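Local coordinates for protein CupA (Streptococcus pneumoniae, PDB 4F2E) that binds copper(I) in a cupredoxin-like domain and probably serves as a copper chaperone in pneumococcal copper resistance, at residues Gln5-Gln8 with Tyr13-Ile16. Sequence-based numbering, arbitrary orientation.
Sequences QKAQ and YQEI
Q8 and E15 face each other as an antiparallel hydrogen-bonded pair in the β-hairpin of strands 5-10 and 13-20. Q8 N donates to E15 O at 2.8 Å, with a nearly straight N-H···O angle of 167°. The return bond, E15 N to Q8 O, measures 2.9 Å and is more bent, at 152°. Q14 CA lies 3.1 Å from Q8 O in a CA-H···O contact. Both side chains of the pair are on the same sheet face. K10 NZ donates to Q8 OE1 and makes a long, weak ion pair with E15 OE2; E15 OE1 forms a salt bridge with R38 NE.

A7 CB sits 3.7 Å from Q14 OE1 and 4.2 Å from I16 CB. That Q14 oxygen accepts from K32 N and Q9 NE2, while Q14 NE2 donates to V35 O, so both ends of the buried amide are satisfied.

The backbone up to A7 pairs with strand 24-31, Q5 and A7 both bonding V30; at Q8 the bonds are to E15. I16 CD1 lies against Q5, 3.2 Å from Q5 O and 3.5 Å from Q5 CG. Q5 bends at chi2 (58°), and its NE2 donates to K6 O at 2.9 Å.

Two backbone bonds thus close the hairpin at Q8 and E15, while the Q14 amide and E15 carboxylate tie it to neighbouring parts of the cupredoxin fold; Q5 and Q8 side chains bond within their own strand.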
ATOM      1  N   GLN A   5      -2.496  -5.697   9.322  1.00 12.70           N
ATOM      2  CA  GLN A   5      -1.606  -6.722   8.793  1.00 13.19           C
ATOM      3  C   GLN A   5      -0.164  -6.238   8.745  1.00 12.54           C
ATOM      4  O   GLN A   5       0.146  -5.263   8.063  1.00 11.60           O
ATOM      5  CB  GLN A   5      -2.060  -7.166   7.401  1.00 13.99           C
ATOM      6  CG  GLN A   5      -1.151  -8.204   6.756  1.00 17.63           C
ATOM      7  CD  GLN A   5      -1.000  -9.458   7.595  1.00 24.64           C
ATOM      8  OE1 GLN A   5      -1.987 -10.049   8.035  1.00 24.59           O
ATOM      9  NE2 GLN A   5       0.242  -9.868   7.829  1.00 22.21           N
ATOM     10  N   LYS A   6       0.712  -6.925   9.470  1.00 12.56           N
ATOM     11  CA  LYS A   6       2.131  -6.596   9.464  1.00 13.47           C
ATOM     12  C   LYS A   6       2.822  -7.077   8.194  1.00 12.22           C
ATOM     13  O   LYS A   6       2.523  -8.152   7.671  1.00 13.09           O
ATOM     14  CB  LYS A   6       2.833  -7.196  10.683  1.00 14.27           C
ATOM     15  CG  LYS A   6       2.443  -6.563  12.003  1.00 17.31           C
ATOM     16  CD  LYS A   6       3.315  -7.088  13.126  1.00 16.84           C
ATOM     17  CE  LYS A   6       2.949  -6.450  14.457  1.00 21.68           C
ATOM     18  NZ  LYS A   6       3.716  -7.057  15.578  1.00 24.91           N
ATOM     19  N   ALA A   7       3.747  -6.265   7.700  1.00 13.22           N
ATOM     20  CA  ALA A   7       4.595  -6.670   6.592  1.00 13.04           C
ATOM     21  C   ALA A   7       5.493  -7.814   7.041  1.00 14.41           C
ATOM     22  O   ALA A   7       5.743  -7.989   8.235  1.00 16.45           O
ATOM     23  CB  ALA A   7       5.434  -5.494   6.112  1.00 12.99           C
ATOM     24  N   GLN A   8       5.960  -8.600   6.079  1.00 11.18           N
ATOM     25  CA  GLN A   8       6.921  -9.658   6.348  1.00 12.45           C
ATOM     26  C   GLN A   8       8.330  -9.097   6.209  1.00 12.94           C
ATOM     27  O   GLN A   8       8.662  -8.494   5.190  1.00 13.66           O
ATOM     28  CB  GLN A   8       6.725 -10.814   5.366  1.00 15.42           C
ATOM     29  CG  GLN A   8       7.708 -11.960   5.548  1.00 19.32           C
ATOM     30  CD  GLN A   8       7.604 -13.002   4.448  1.00 28.27           C
ATOM     31  OE1 GLN A   8       6.953 -12.783   3.425  1.00 30.00           O
ATOM     32  NE2 GLN A   8       8.252 -14.143   4.653  1.00 30.59           N
ATOM     33  N   TYR A  13      14.546  -5.967   3.463  1.00 13.25           N
ATOM     34  CA  TYR A  13      13.337  -5.204   3.185  1.00 11.25           C
ATOM     35  C   TYR A  13      12.146  -5.788   3.927  1.00 11.85           C
ATOM     36  O   TYR A  13      12.281  -6.754   4.675  1.00 13.10           O
ATOM     37  CB  TYR A  13      13.061  -5.142   1.677  1.00 12.79           C
ATOM     38  CG  TYR A  13      12.847  -6.482   1.001  1.00 14.55           C
ATOM     39  CD1 TYR A  13      11.575  -7.031   0.890  1.00 12.13           C
ATOM     40  CD2 TYR A  13      13.912  -7.186   0.455  1.00 17.56           C
ATOM     41  CE1 TYR A  13      11.375  -8.253   0.262  1.00 12.92           C
ATOM     42  CE2 TYR A  13      13.722  -8.407  -0.171  1.00 17.54           C
ATOM     43  CZ  TYR A  13      12.451  -8.936  -0.265  1.00 14.42           C
ATOM     44  OH  TYR A  13      12.261 -10.152  -0.888  1.00 15.49           O
ATOM     45  N   GLN A  14      10.983  -5.181   3.728  1.00 10.32           N
ATOM     46  CA  GLN A  14       9.739  -5.709   4.265  1.00 10.95           C
ATOM     47  C   GLN A  14       8.704  -5.674   3.159  1.00 12.33           C
ATOM     48  O   GLN A  14       8.720  -4.779   2.321  1.00 12.01           O
ATOM     49  CB  GLN A  14       9.270  -4.904   5.482  1.00 11.11           C
ATOM     50  CG  GLN A  14       8.966  -3.442   5.195  1.00 11.20           C
ATOM     51  CD  GLN A  14       8.663  -2.651   6.455  1.00 11.55           C
ATOM     52  OE1 GLN A  14       8.061  -3.170   7.399  1.00 12.15           O
ATOM     53  NE2 GLN A  14       9.086  -1.390   6.481  1.00 12.09           N
ATOM     54  N   GLU A  15       7.813  -6.655   3.150  1.00 10.86           N
ATOM     55  CA  GLU A  15       6.876  -6.804   2.051  1.00 12.23           C
ATOM     56  C   GLU A  15       5.478  -7.113   2.550  1.00 12.63           C
ATOM     57  O   GLU A  15       5.293  -7.887   3.490  1.00 12.59           O
ATOM     58  CB  GLU A  15       7.343  -7.916   1.115  1.00 11.59           C
ATOM     59  CG  GLU A  15       6.408  -8.185  -0.048  1.00 13.26           C
ATOM     60  CD  GLU A  15       6.957  -9.241  -0.974  1.00 18.33           C
ATOM     61  OE1 GLU A  15       7.939  -8.946  -1.689  1.00 16.33           O
ATOM     62  OE2 GLU A  15       6.421 -10.368  -0.970  1.00 25.58           O
ATOM     63  N   ILE A  16       4.494  -6.500   1.914  1.00 12.10           N
ATOM     64  CA  ILE A  16       3.110  -6.832   2.191  1.00 13.03           C
ATOM     65  C   ILE A  16       2.337  -6.827   0.887  1.00 13.25           C
ATOM     66  O   ILE A  16       2.598  -6.011  -0.001  1.00 12.90           O
ATOM     67  CB  ILE A  16       2.484  -5.868   3.210  1.00 17.90           C
ATOM     68  CG1 ILE A  16       1.102  -6.371   3.631  1.00 19.05           C
ATOM     69  CG2 ILE A  16       2.426  -4.456   2.648  1.00 17.27           C
ATOM     70  CD1 ILE A  16       0.612  -5.779   4.925  1.00 20.36           C
TER